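Local coordinates for protein putative serine phosphatase (Pseudomonas aeruginosa, PDB 6K4E) that probably removes phosphate groups from phosphothreonine or phosphoserine, as a magnesium-dependent PP2C-type phosphatase in a pathway that controls biofilm formation, at residues 66-71 with 94-99; 57-62 with 89-94; 232-237 with 295-300; 141-146 with 184-189. All blocks are in the same frame, centred on the assembly; numbering follows the deposited sequence.

How the contacts relate
Contacts 3 and 4 belong to the two-sheet sandwich of the PP2C fold, and contacts 1 and 2 join helix 49-67 to it. Contacts 1 and 2 share Gly94 and both touch the second subunit; their centres lie about 13 Å apart. Contact 1 meets contact 3 where Asp95 OD2 and Thr237 OG1 lie 2.7 Å apart, a probable hydrogen bond; contact 4 meets contact 3 where Leu185 CD1 packs 3.7 Å from Phe233 CE2. Thr237 directly precedes Asp238, which with Asp112 and Asp291 binds magnesium. The side chains of Phe96 and Ser236 each lie about 9 Å from a magnesium ion, that of Val92 about 11 Å. Contacts 2 and 4 stand on opposite sides of the chain's centre.

Contact 1. Residues 66-71 with 94-99; sequences RAILPD and GDFYVY
The phenol of Tyr97 and the carboxylate of Asp71 meet in a very short hydrogen bond, Tyr97 OH donating to Asp71 OD1 at 2.5 Å. The oxygen arrives at the ring's edge and the two planes are only 14° apart, so acceptor and phenol are almost coplanar. A water donates both to Tyr97 OH and to Asp71 OD2, closing a small polar ring beside the bond. The same tyrosine ring has an apolar cover: Leu69 CD2 sits over one face, 4.2 Å from the Tyr97 centroid, a CH-pi contact, and Pro70 CD packs 3.6 Å from Tyr97 CD2. Pro70 also sets CG 3.6 Å from Tyr99 CB, its compact apolar ring suiting a place between two tyrosines, while Leu69 CD2 reaches Phe96 CB at 3.8 Å. With its CG between the backbone N and the carbonyl carbon (chi1 47°), Tyr97 leans out toward the 66-71 turn. A second water joins Ile68 O to Tyr97 O.

Farther out, Trp86 meets the Tyr97 ring edge-to-face, and Arg128 binds Ile68 O. The turn links helix 49-67 to helix 71-77, with Pro70 as N-cap, and lies against strand 95-101, outermost in its sheet within the chain. Because Asp71 opens helix 71-77, the helix end and the donors at both its oxygens would probably stabilise a charged carboxylate and polarise the phenol O-H.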
loop_
_atom_site.group_PDB
_atom_site.type_symbol
_atom_site.label_atom_id
_atom_site.label_comp_id
_atom_site.label_asym_id
_atom_site.label_seq_id
_atom_site.Cartn_x
_atom_site.Cartn_y
_atom_site.Cartn_z
ATOM N N ARG B 66 -6.280 -7.818 -5.875
ATOM C CA ARG B 66 -7.544 -7.900 -6.629
ATOM C C ARG B 66 -8.677 -7.136 -5.938
ATOM O O ARG B 66 -9.508 -6.520 -6.599
ATOM C CB ARG B 66 -7.942 -9.363 -6.857
ATOM C CG ARG B 66 -7.198 -9.969 -8.043
ATOM C CD ARG B 66 -7.679 -11.368 -8.383
ATOM N NE ARG B 66 -7.048 -11.844 -9.613
ATOM C CZ ARG B 66 -7.522 -11.637 -10.839
ATOM N NH1 ARG B 66 -8.663 -10.979 -11.017
ATOM N NH2 ARG B 66 -6.865 -12.097 -11.897
ATOM N N ALA B 67 -8.673 -7.141 -4.600
ATOM C CA ALA B 67 -9.651 -6.437 -3.765
ATOM C C ALA B 67 -9.619 -4.903 -3.919
ATOM O O ALA B 67 -10.619 -4.231 -3.644
ATOM C CB ALA B 67 -9.487 -6.834 -2.309
ATOM N N ILE B 68 -8.508 -4.360 -4.397
ATOM C CA ILE B 68 -8.404 -2.912 -4.591
ATOM C C ILE B 68 -8.795 -2.508 -6.059
ATOM O O ILE B 68 -8.810 -1.325 -6.375
ATOM C CB ILE B 68 -7.022 -2.338 -4.120
ATOM C CG1 ILE B 68 -5.853 -2.767 -5.040
ATOM C CG2 ILE B 68 -6.747 -2.663 -2.667
ATOM C CD1 ILE B 68 -5.108 -1.655 -5.670
ATOM N N LEU B 69 -9.154 -3.499 -6.916
ATOM C CA LEU B 69 -9.538 -3.260 -8.315
ATOM C C LEU B 69 -11.048 -3.019 -8.472
ATOM O O LEU B 69 -11.814 -3.692 -7.804
ATOM C CB LEU B 69 -9.051 -4.378 -9.257
ATOM C CG LEU B 69 -7.550 -4.755 -9.164
ATOM C CD1 LEU B 69 -7.271 -6.035 -9.920
ATOM C CD2 LEU B 69 -6.636 -3.620 -9.610
ATOM N N PRO B 70 -11.494 -2.058 -9.335
ATOM C CA PRO B 70 -12.946 -1.760 -9.447
ATOM C C PRO B 70 -13.769 -2.625 -10.418
ATOM O O PRO B 70 -14.753 -2.148 -10.968
ATOM C CB PRO B 70 -12.946 -0.290 -9.873
ATOM C CG PRO B 70 -11.727 -0.180 -10.743
ATOM C CD PRO B 70 -10.695 -1.104 -10.141
ATOM N N ASP B 71 -13.405 -3.902 -10.585
ATOM C CA ASP B 71 -14.074 -4.900 -11.454
ATOM C C ASP B 71 -15.593 -4.946 -11.399
ATOM O O ASP B 71 -16.246 -4.910 -12.440
ATOM C CB ASP B 71 -13.545 -6.300 -11.107
ATOM C CG ASP B 71 -12.102 -6.454 -11.489
ATOM O OD1 ASP B 71 -11.525 -5.475 -11.996
ATOM O OD2 ASP B 71 -11.553 -7.561 -11.298
ATOM N N GLY B 94 2.864 -4.115 -10.646
ATOM C CA GLY B 94 2.900 -2.684 -10.368
ATOM C C GLY B 94 1.835 -1.913 -11.111
ATOM O O GLY B 94 1.765 -0.682 -11.032
ATOM N N ASP B 95 0.974 -2.638 -11.807
ATOM C CA ASP B 95 -0.077 -2.034 -12.607
ATOM C C ASP B 95 -1.401 -2.195 -11.928
ATOM O O ASP B 95 -1.713 -3.290 -11.420
ATOM C CB ASP B 95 -0.194 -2.776 -13.953
ATOM C CG ASP B 95 0.648 -2.328 -15.136
ATOM O OD1 ASP B 95 1.715 -1.713 -14.916
ATOM O OD2 ASP B 95 0.312 -2.719 -16.274
ATOM N N PHE B 96 -2.235 -1.165 -12.034
ATOM C CA PHE B 96 -3.617 -1.243 -11.555
ATOM C C PHE B 96 -4.480 -0.255 -12.325
ATOM O O PHE B 96 -4.016 0.368 -13.272
ATOM C CB PHE B 96 -3.754 -1.139 -10.005
ATOM C CG PHE B 96 -3.612 0.241 -9.401
ATOM C CD1 PHE B 96 -2.370 0.857 -9.320
ATOM C CD2 PHE B 96 -4.725 0.924 -8.911
ATOM C CE1 PHE B 96 -2.238 2.122 -8.734
ATOM C CE2 PHE B 96 -4.599 2.219 -8.380
ATOM C CZ PHE B 96 -3.362 2.798 -8.275
ATOM N N TYR B 97 -5.746 -0.184 -11.992
ATOM C CA TYR B 97 -6.682 0.678 -12.686
ATOM C C TYR B 97 -7.718 1.174 -11.708
ATOM O O TYR B 97 -7.937 0.568 -10.646
ATOM C CB TYR B 97 -7.339 -0.044 -13.869
ATOM C CG TYR B 97 -7.851 -1.434 -13.562
ATOM C CD1 TYR B 97 -6.991 -2.525 -13.559
ATOM C CD2 TYR B 97 -9.214 -1.675 -13.386
ATOM C CE1 TYR B 97 -7.461 -3.819 -13.331
ATOM C CE2 TYR B 97 -9.697 -2.970 -13.157
ATOM C CZ TYR B 97 -8.811 -4.032 -13.120
ATOM O OH TYR B 97 -9.232 -5.316 -12.940
ATOM N N VAL B 98 -8.296 2.316 -12.044
ATOM C CA VAL B 98 -9.265 2.976 -11.187
ATOM C C VAL B 98 -10.542 3.201 -11.981
ATOM O O VAL B 98 -10.536 3.185 -13.207
ATOM C CB VAL B 98 -8.685 4.307 -10.595
ATOM C CG1 VAL B 98 -7.552 4.025 -9.608
ATOM C CG2 VAL B 98 -8.206 5.273 -11.688
ATOM N N TYR B 99 -11.617 3.446 -11.277
ATOM C CA TYR B 99 -12.919 3.734 -11.857
ATOM C C TYR B 99 -13.755 4.335 -10.753
ATOM O O TYR B 99 -13.709 3.855 -9.625
ATOM C CB TYR B 99 -13.601 2.451 -12.352
ATOM C CG TYR B 99 -15.008 2.709 -12.842
ATOM C CD1 TYR B 99 -15.240 3.435 -14.010
ATOM C CD2 TYR B 99 -16.105 2.204 -12.160
ATOM C CE1 TYR B 99 -16.531 3.672 -14.469
ATOM C CE2 TYR B 99 -17.403 2.437 -12.614
ATOM C CZ TYR B 99 -17.608 3.172 -13.773
ATOM O OH TYR B 99 -18.864 3.428 -14.245
HETATM O O HOH W 1 -8.674 1.073 -8.103
HETATM O O HOH W 2 -8.951 -7.982 -12.853
#

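Contact 2. Residues 57-62 with 89-94; sequences SLDYAS and RDVVGG
Val92 presses one methyl, CG1, into the helix backbone at Ser62, coming 3.6 Å from Ser62 N and 4.1 Å from Ala61 CB. A small alanine and a serine suit this place, since they let the loop come close: the CA atoms of Ser62 and Val92 are 5.5 Å apart. Ser62 keeps its hydroxyl turned back onto the helix, OG lying between the backbone N and the carbonyl carbon (chi1 70°), where it donates to Asp59 O at 2.6 Å and leaves CB to face the valines. The branched, apolar Val92 is buried and also touches Ala121 of helix 117-138.

The loop 89-94 joins strands 82-87 and 95-101 and ends in Gly93 and Gly94, which with Asp95 and Phe96 form the Gly-Gly-Asp-Phe sequence familiar from SpoIIE-type PP2C phosphatases. Gly93 O accepts from Gln65, farther along the same helix, and Gly94 N donates to Asp292.

Val91 sits on the more open, partly exposed side. Its CB is 4.0 Å from Leu58 CB, while CG1, anti to the backbone N (chi1 -168°), approaches Asp59 OD1 to 3.5 Å at the solvent side, a plain van der Waals touch beside an exposed carboxylate. Elsewhere on the helix surface the second subunit takes over: Ala61 packs on Leu122 of that subunit, and Tyr60 OH bonds to its Ala168 N.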
loop_
_atom_site.group_PDB
_atom_site.type_symbol
_atom_site.label_atom_id
_atom_site.label_comp_id
_atom_site.label_asym_id
_atom_site.label_seq_id
_atom_site.Cartn_x
_atom_site.Cartn_y
_atom_site.Cartn_z
ATOM N N SER B 57 2.224 -17.633 -0.557
ATOM C CA SER B 57 2.215 -16.292 0.045
ATOM C C SER B 57 1.814 -15.233 -1.001
ATOM O O SER B 57 0.923 -14.418 -0.736
ATOM C CB SER B 57 3.580 -15.989 0.664
ATOM O OG SER B 57 3.607 -14.730 1.315
ATOM N N LEU B 58 2.411 -15.305 -2.215
ATOM C CA LEU B 58 2.114 -14.402 -3.334
ATOM C C LEU B 58 0.705 -14.565 -3.865
ATOM O O LEU B 58 0.088 -13.566 -4.208
ATOM C CB LEU B 58 3.132 -14.533 -4.471
ATOM C CG LEU B 58 4.554 -14.095 -4.133
ATOM C CD1 LEU B 58 5.523 -14.540 -5.187
ATOM C CD2 LEU B 58 4.661 -12.610 -3.927
ATOM N N ASP B 59 0.192 -15.806 -3.916
ATOM C CA ASP B 59 -1.166 -16.122 -4.351
ATOM C C ASP B 59 -2.148 -15.468 -3.406
ATOM O O ASP B 59 -3.144 -14.929 -3.874
ATOM C CB ASP B 59 -1.421 -17.643 -4.382
ATOM C CG ASP B 59 -0.878 -18.375 -5.586
ATOM O OD1 ASP B 59 -0.731 -17.738 -6.662
ATOM O OD2 ASP B 59 -0.623 -19.592 -5.469
ATOM N N TYR B 60 -1.883 -15.510 -2.088
ATOM C CA TYR B 60 -2.729 -14.835 -1.125
ATOM C C TYR B 60 -2.595 -13.297 -1.277
ATOM O O TYR B 60 -3.597 -12.585 -1.186
ATOM C CB TYR B 60 -2.447 -15.316 0.314
ATOM C CG TYR B 60 -3.342 -14.642 1.337
ATOM C CD1 TYR B 60 -4.704 -14.927 1.401
ATOM C CD2 TYR B 60 -2.837 -13.683 2.211
ATOM C CE1 TYR B 60 -5.540 -14.274 2.310
ATOM C CE2 TYR B 60 -3.666 -13.015 3.115
ATOM C CZ TYR B 60 -5.017 -13.317 3.163
ATOM O OH TYR B 60 -5.836 -12.672 4.056
ATOM N N ALA B 61 -1.375 -12.804 -1.555
ATOM C CA ALA B 61 -1.134 -11.372 -1.776
ATOM C C ALA B 61 -1.884 -10.866 -3.028
ATOM O O ALA B 61 -2.251 -9.691 -3.081
ATOM C CB ALA B 61 0.358 -11.096 -1.909
ATOM N N SER B 62 -2.175 -11.763 -4.002
ATOM C CA SER B 62 -2.909 -11.383 -5.210
ATOM C C SER B 62 -4.385 -11.187 -4.916
ATOM O O SER B 62 -5.035 -10.425 -5.613
ATOM C CB SER B 62 -2.671 -12.363 -6.352
ATOM O OG SER B 62 -3.281 -13.617 -6.105
ATOM N N ARG B 89 3.016 -9.595 -14.480
ATOM C CA ARG B 89 4.118 -10.439 -14.944
ATOM C C ARG B 89 4.301 -11.570 -13.920
ATOM O O ARG B 89 4.351 -12.741 -14.284
ATOM C CB ARG B 89 5.390 -9.621 -15.117
ATOM C CG ARG B 89 6.499 -10.376 -15.816
ATOM C CD ARG B 89 7.774 -9.557 -15.806
ATOM N NE ARG B 89 8.739 -10.100 -14.861
ATOM C CZ ARG B 89 10.047 -9.881 -14.918
ATOM N NH1 ARG B 89 10.558 -9.126 -15.880
ATOM N NH2 ARG B 89 10.856 -10.416 -14.016
ATOM N N ASP B 90 4.337 -11.215 -12.635
ATOM C CA ASP B 90 4.438 -12.233 -11.613
ATOM C C ASP B 90 3.017 -12.431 -11.039
ATOM O O ASP B 90 2.044 -12.214 -11.770
ATOM C CB ASP B 90 5.560 -11.895 -10.622
ATOM C CG ASP B 90 6.861 -11.452 -11.326
ATOM O OD1 ASP B 90 7.289 -12.137 -12.295
ATOM O OD2 ASP B 90 7.426 -10.397 -10.935
ATOM N N VAL B 91 2.858 -12.891 -9.813
ATOM C CA VAL B 91 1.495 -13.093 -9.306
ATOM C C VAL B 91 0.860 -11.734 -8.958
ATOM O O VAL B 91 -0.341 -11.528 -9.145
ATOM C CB VAL B 91 1.513 -14.077 -8.123
ATOM C CG1 VAL B 91 0.103 -14.540 -7.772
ATOM C CG2 VAL B 91 2.397 -15.276 -8.458
ATOM N N VAL B 92 1.696 -10.804 -8.488
ATOM C CA VAL B 92 1.324 -9.429 -8.146
ATOM C C VAL B 92 2.195 -8.500 -9.000
ATOM O O VAL B 92 3.350 -8.827 -9.289
ATOM C CB VAL B 92 1.424 -9.135 -6.621
ATOM C CG1 VAL B 92 0.378 -9.925 -5.837
ATOM C CG2 VAL B 92 2.833 -9.399 -6.071
ATOM N N GLY B 93 1.646 -7.376 -9.421
ATOM C CA GLY B 93 2.389 -6.459 -10.273
ATOM C C GLY B 93 2.318 -5.017 -9.827
ATOM O O GLY B 93 1.759 -4.744 -8.773
ATOM N N GLY B 94 2.864 -4.115 -10.646
ATOM C CA GLY B 94 2.900 -2.684 -10.368
ATOM C C GLY B 94 1.835 -1.913 -11.111
ATOM O O GLY B 94 1.765 -0.682 -11.032
#

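Contact 3. Residues 232-237 with 295-300; sequences TFYLST and ILSFRF
Phe233 and Phe298 form a hydrogen-bonded pair of the antiparallel strands 231-236 and 293-300, neighbours within one sheet of the PP2C beta-sandwich. Their planes are nearly parallel (16°), yet the rings are displaced from each other, centroids 5.3 Å apart, with little of one lying over the other. Within the pair it is Phe233 CB that stands over one face of the Phe298 ring, 3.5 Å from the centroid, in a CH-pi contact. Phe298 reaches it because its CG lies between the backbone N and the carbonyl carbon (chi1 59°), tipping the ring toward the partner strand, where Leu235 CD1 packs 3.9 Å from Phe298 CE1. These large apolar groups, with Leu296, suit the face turned to the second sheet; Tyr106 and Ile108 of strand 105-113 meet Phe298 there.

Thr232, Tyr234, Ser236, Ile295, Ser297 and Arg299 occupy the other face, on the side of helix 269-284, where Tyr234 OH bonds to Gln272. Arg299, extended from CG to NE, lays its guanidinium edge-on to Thr232, NH1 donating in plane to OG1 at 3.2 Å; Thr232 OG1 has a stronger partner in Ala265 O. The compact Ser297 hydroxyl fits beside Tyr234, its OG 3.4 Å from Tyr234 CE2. Phe233 O accepts twice, from Phe298 N at 3.2 Å and, nearly in line with its carbonyl bond, from Ser297 OG at 2.9 Å.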
loop_
_atom_site.group_PDB
_atom_site.type_symbol
_atom_site.label_atom_id
_atom_site.label_comp_id
_atom_site.label_asym_id
_atom_site.label_seq_id
_atom_site.Cartn_x
_atom_site.Cartn_y
_atom_site.Cartn_z
ATOM N N THR B 232 -14.430 3.943 -29.492
ATOM C CA THR B 232 -13.920 3.089 -28.415
ATOM C C THR B 232 -12.618 3.733 -27.963
ATOM O O THR B 232 -11.848 4.200 -28.800
ATOM C CB THR B 232 -13.776 1.606 -28.855
ATOM O OG1 THR B 232 -14.997 1.186 -29.456
ATOM C CG2 THR B 232 -13.504 0.689 -27.687
ATOM N N PHE B 233 -12.420 3.817 -26.648
ATOM C CA PHE B 233 -11.261 4.434 -26.018
ATOM C C PHE B 233 -10.456 3.359 -25.347
ATOM O O PHE B 233 -11.013 2.319 -24.994
ATOM C CB PHE B 233 -11.679 5.526 -25.009
ATOM C CG PHE B 233 -12.410 6.685 -25.646
ATOM C CD1 PHE B 233 -13.789 6.645 -25.823
ATOM C CD2 PHE B 233 -11.713 7.780 -26.145
ATOM C CE1 PHE B 233 -14.457 7.684 -26.464
ATOM C CE2 PHE B 233 -12.388 8.824 -26.793
ATOM C CZ PHE B 233 -13.758 8.772 -26.929
ATOM N N TYR B 234 -9.121 3.554 -25.279
ATOM C CA TYR B 234 -8.219 2.538 -24.765
ATOM C C TYR B 234 -7.150 3.168 -23.953
ATOM O O TYR B 234 -6.453 4.062 -24.422
ATOM C CB TYR B 234 -7.541 1.758 -25.909
ATOM C CG TYR B 234 -8.496 1.159 -26.903
ATOM C CD1 TYR B 234 -8.952 1.898 -27.992
ATOM C CD2 TYR B 234 -8.946 -0.157 -26.764
ATOM C CE1 TYR B 234 -9.830 1.342 -28.921
ATOM C CE2 TYR B 234 -9.860 -0.705 -27.661
ATOM C CZ TYR B 234 -10.271 0.042 -28.748
ATOM O OH TYR B 234 -11.147 -0.496 -29.630
ATOM N N LEU B 235 -6.997 2.663 -22.731
ATOM C CA LEU B 235 -5.990 3.110 -21.790
ATOM C C LEU B 235 -5.127 1.908 -21.531
ATOM O O LEU B 235 -5.577 0.980 -20.883
ATOM C CB LEU B 235 -6.659 3.601 -20.488
ATOM C CG LEU B 235 -7.214 5.022 -20.527
ATOM C CD1 LEU B 235 -8.053 5.318 -19.281
ATOM C CD2 LEU B 235 -6.091 6.069 -20.654
ATOM N N SER B 236 -3.894 1.917 -22.023
ATOM C CA SER B 236 -2.999 0.796 -21.812
ATOM C C SER B 236 -1.697 1.262 -21.184
ATOM O O SER B 236 -1.196 2.317 -21.538
ATOM C CB SER B 236 -2.699 0.103 -23.143
ATOM O OG SER B 236 -1.640 -0.832 -23.016
ATOM N N THR B 237 -1.101 0.431 -20.319
ATOM C CA THR B 237 0.245 0.701 -19.781
ATOM C C THR B 237 1.234 0.260 -20.858
ATOM O O THR B 237 0.818 -0.318 -21.870
ATOM C CB THR B 237 0.477 -0.031 -18.447
ATOM O OG1 THR B 237 0.271 -1.437 -18.643
ATOM C CG2 THR B 237 -0.465 0.474 -17.318
ATOM N N ILE B 295 -4.895 -3.221 -20.037
ATOM C CA ILE B 295 -5.638 -2.497 -21.046
ATOM C C ILE B 295 -7.037 -2.295 -20.476
ATOM O O ILE B 295 -7.743 -3.260 -20.238
ATOM C CB ILE B 295 -5.676 -3.124 -22.474
ATOM C CG1 ILE B 295 -4.275 -3.338 -23.043
ATOM C CG2 ILE B 295 -6.556 -2.263 -23.422
ATOM C CD1 ILE B 295 -4.306 -3.807 -24.546
ATOM N N LEU B 296 -7.423 -1.041 -20.271
ATOM C CA LEU B 296 -8.759 -0.690 -19.830
ATOM C C LEU B 296 -9.418 0.059 -20.970
ATOM O O LEU B 296 -8.910 1.081 -21.441
ATOM C CB LEU B 296 -8.737 0.127 -18.520
ATOM C CG LEU B 296 -10.080 0.436 -17.840
ATOM C CD1 LEU B 296 -11.040 -0.755 -17.875
ATOM C CD2 LEU B 296 -9.863 0.957 -16.439
ATOM N N SER B 297 -10.499 -0.531 -21.489
ATOM C CA SER B 297 -11.206 0.038 -22.613
ATOM C C SER B 297 -12.593 0.372 -22.203
ATOM O O SER B 297 -13.137 -0.288 -21.334
ATOM C CB SER B 297 -11.198 -0.921 -23.798
ATOM O OG SER B 297 -11.909 -0.417 -24.917
ATOM N N PHE B 298 -13.146 1.426 -22.813
ATOM C CA PHE B 298 -14.480 1.982 -22.580
ATOM C C PHE B 298 -15.019 2.611 -23.851
ATOM O O PHE B 298 -14.251 3.050 -24.694
ATOM C CB PHE B 298 -14.462 2.976 -21.416
ATOM C CG PHE B 298 -13.537 4.165 -21.551
ATOM C CD1 PHE B 298 -12.177 4.052 -21.273
ATOM C CD2 PHE B 298 -14.031 5.410 -21.896
ATOM C CE1 PHE B 298 -11.324 5.169 -21.367
ATOM C CE2 PHE B 298 -13.177 6.516 -21.995
ATOM C CZ PHE B 298 -11.830 6.397 -21.716
ATOM N N ARG B 299 -16.334 2.593 -24.034
ATOM C CA ARG B 299 -16.923 3.099 -25.260
ATOM C C ARG B 299 -18.088 4.035 -24.981
ATOM O O ARG B 299 -18.859 3.791 -24.054
ATOM C CB ARG B 299 -17.360 1.904 -26.133
ATOM C CG ARG B 299 -18.171 2.267 -27.361
ATOM C CD ARG B 299 -18.271 1.109 -28.294
ATOM N NE ARG B 299 -19.291 1.332 -29.314
ATOM C CZ ARG B 299 -19.037 1.529 -30.602
ATOM N NH1 ARG B 299 -17.783 1.558 -31.041
ATOM N NH2 ARG B 299 -20.031 1.703 -31.460
ATOM N N PHE B 300 -18.210 5.108 -25.795
ATOM C CA PHE B 300 -19.334 6.028 -25.702
ATOM C C PHE B 300 -20.333 5.724 -26.805
ATOM O O PHE B 300 -19.957 5.604 -27.969
ATOM C CB PHE B 300 -18.922 7.522 -25.679
ATOM C CG PHE B 300 -20.111 8.428 -25.407
ATOM C CD1 PHE B 300 -20.700 8.474 -24.144
ATOM C CD2 PHE B 300 -20.692 9.167 -26.437
ATOM C CE1 PHE B 300 -21.835 9.256 -23.911
ATOM C CE2 PHE B 300 -21.828 9.947 -26.203
ATOM C CZ PHE B 300 -22.391 9.991 -24.942
#

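Contact 4. Residues 141-146 with 184-189; sequences RDPAAI and QLAFAG
The first turn of helix 143-157 rests on strand 184-190, the CA atoms of Ala144 and Ala188 coming within 5.2 Å. Pro143 carries most of the helix side, its CB lying 3.7 Å from Ala188 CB. Its CG comes 3.4 Å from Ala186 O and its CD packs on Ala186 CB, so the ring bridges two strand residues whose side chains point the same way. Alanine suits both strand positions, because a single methyl lets the helix backbone settle closely; Ala188 CB is 3.4 Å from Ala144 N.

This is the meeting of a helical layer with one sheet of the sandwich in the PP2C fold. Phe187, alternating with the alanines, points away from the helix toward the opposite sheet, where it meets Leu235.

Proline also fits the first turn, having no N-H to satisfy and a backbone angle already helical. Just before it, Asp142 is the N-cap, its OD1 accepting from Ala145 N at 3.2 Å, with the donor well above the carboxylate plane (69° out of it). Asn222 braces this end from the neighbouring loop: its ND2 donates to Asp142 OD1, and its OD1 accepts from Ala144 N.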
loop_
_atom_site.group_PDB
_atom_site.type_symbol
_atom_site.label_atom_id
_atom_site.label_comp_id
_atom_site.label_asym_id
_atom_site.label_seq_id
_atom_site.Cartn_x
_atom_site.Cartn_y
_atom_site.Cartn_z
ATOM N N ARG B 141 -13.772 14.885 -11.698
ATOM C CA ARG B 141 -13.969 15.520 -12.997
ATOM C C ARG B 141 -12.754 16.262 -13.566
ATOM O O ARG B 141 -12.793 16.679 -14.727
ATOM C CB ARG B 141 -15.194 16.452 -12.918
ATOM C CG ARG B 141 -16.404 15.678 -12.387
ATOM C CD ARG B 141 -17.735 16.415 -12.401
ATOM N NE ARG B 141 -18.821 15.502 -12.022
ATOM C CZ ARG B 141 -19.172 15.229 -10.766
ATOM N NH1 ARG B 141 -18.528 15.795 -9.747
ATOM N NH2 ARG B 141 -20.166 14.385 -10.519
ATOM N N ASP B 142 -11.658 16.351 -12.812
ATOM C CA ASP B 142 -10.494 17.070 -13.289
ATOM C C ASP B 142 -9.276 16.141 -13.242
ATOM O O ASP B 142 -8.576 16.141 -12.226
ATOM C CB ASP B 142 -10.313 18.348 -12.428
ATOM C CG ASP B 142 -9.294 19.375 -12.897
ATOM O OD1 ASP B 142 -8.396 19.010 -13.691
ATOM O OD2 ASP B 142 -9.332 20.515 -12.391
ATOM N N PRO B 143 -8.996 15.364 -14.334
ATOM C CA PRO B 143 -7.858 14.422 -14.315
ATOM C C PRO B 143 -6.497 15.039 -13.980
ATOM O O PRO B 143 -5.759 14.461 -13.194
ATOM C CB PRO B 143 -7.897 13.800 -15.718
ATOM C CG PRO B 143 -9.320 13.892 -16.109
ATOM C CD PRO B 143 -9.752 15.233 -15.596
ATOM N N ALA B 144 -6.180 16.215 -14.526
ATOM C CA ALA B 144 -4.919 16.916 -14.233
ATOM C C ALA B 144 -4.791 17.267 -12.758
ATOM O O ALA B 144 -3.703 17.082 -12.221
ATOM C CB ALA B 144 -4.767 18.159 -15.090
ATOM N N ALA B 145 -5.887 17.739 -12.097
ATOM C CA ALA B 145 -5.874 18.061 -10.649
ATOM C C ALA B 145 -5.696 16.806 -9.788
ATOM O O ALA B 145 -4.972 16.854 -8.798
ATOM C CB ALA B 145 -7.141 18.788 -10.245
ATOM N N ILE B 146 -6.329 15.669 -10.206
ATOM C CA ILE B 146 -6.251 14.377 -9.533
ATOM C C ILE B 146 -4.800 13.891 -9.551
ATOM O O ILE B 146 -4.303 13.449 -8.534
ATOM C CB ILE B 146 -7.269 13.339 -10.135
ATOM C CG1 ILE B 146 -8.737 13.801 -9.918
ATOM C CG2 ILE B 146 -7.086 11.933 -9.513
ATOM C CD1 ILE B 146 -9.745 13.180 -10.855
ATOM N N GLN B 184 -18.352 15.365 -23.552
ATOM C CA GLN B 184 -16.946 15.709 -23.723
ATOM C C GLN B 184 -16.099 14.953 -22.736
ATOM O O GLN B 184 -16.562 14.534 -21.684
ATOM C CB GLN B 184 -16.652 17.231 -23.779
ATOM C CG GLN B 184 -16.551 18.016 -22.496
ATOM C CD GLN B 184 -15.924 19.367 -22.791
ATOM O OE1 GLN B 184 -14.929 19.774 -22.184
ATOM N NE2 GLN B 184 -16.458 20.074 -23.769
ATOM N N LEU B 185 -14.870 14.699 -23.136
ATOM C CA LEU B 185 -13.920 13.893 -22.387
ATOM C C LEU B 185 -12.733 14.752 -21.982
ATOM O O LEU B 185 -12.291 15.589 -22.770
ATOM C CB LEU B 185 -13.478 12.782 -23.360
ATOM C CG LEU B 185 -12.578 11.677 -22.896
ATOM C CD1 LEU B 185 -13.004 10.360 -23.534
ATOM C CD2 LEU B 185 -11.120 11.981 -23.247
ATOM N N ALA B 186 -12.219 14.550 -20.748
ATOM C CA ALA B 186 -11.026 15.259 -20.312
ATOM C C ALA B 186 -9.998 14.194 -20.000
ATOM O O ALA B 186 -10.319 13.240 -19.307
ATOM C CB ALA B 186 -11.325 16.104 -19.077
ATOM N N PHE B 187 -8.801 14.306 -20.558
ATOM C CA PHE B 187 -7.731 13.337 -20.324
ATOM C C PHE B 187 -6.462 14.020 -19.837
ATOM O O PHE B 187 -6.091 15.073 -20.341
ATOM C CB PHE B 187 -7.427 12.515 -21.619
ATOM C CG PHE B 187 -6.096 11.780 -21.596
ATOM C CD1 PHE B 187 -5.898 10.675 -20.766
ATOM C CD2 PHE B 187 -5.023 12.232 -22.351
ATOM C CE1 PHE B 187 -4.644 10.047 -20.696
ATOM C CE2 PHE B 187 -3.786 11.590 -22.289
ATOM C CZ PHE B 187 -3.611 10.500 -21.482
ATOM N N ALA B 188 -5.780 13.408 -18.879
ATOM C CA ALA B 188 -4.472 13.883 -18.414
ATOM C C ALA B 188 -3.630 12.663 -18.123
ATOM O O ALA B 188 -4.108 11.740 -17.482
ATOM C CB ALA B 188 -4.606 14.762 -17.179
ATOM N N GLY B 189 -2.411 12.648 -18.637
ATOM C CA GLY B 189 -1.513 11.513 -18.477
ATOM C C GLY B 189 -0.058 11.838 -18.231
ATOM O O GLY B 189 0.441 12.865 -18.686
#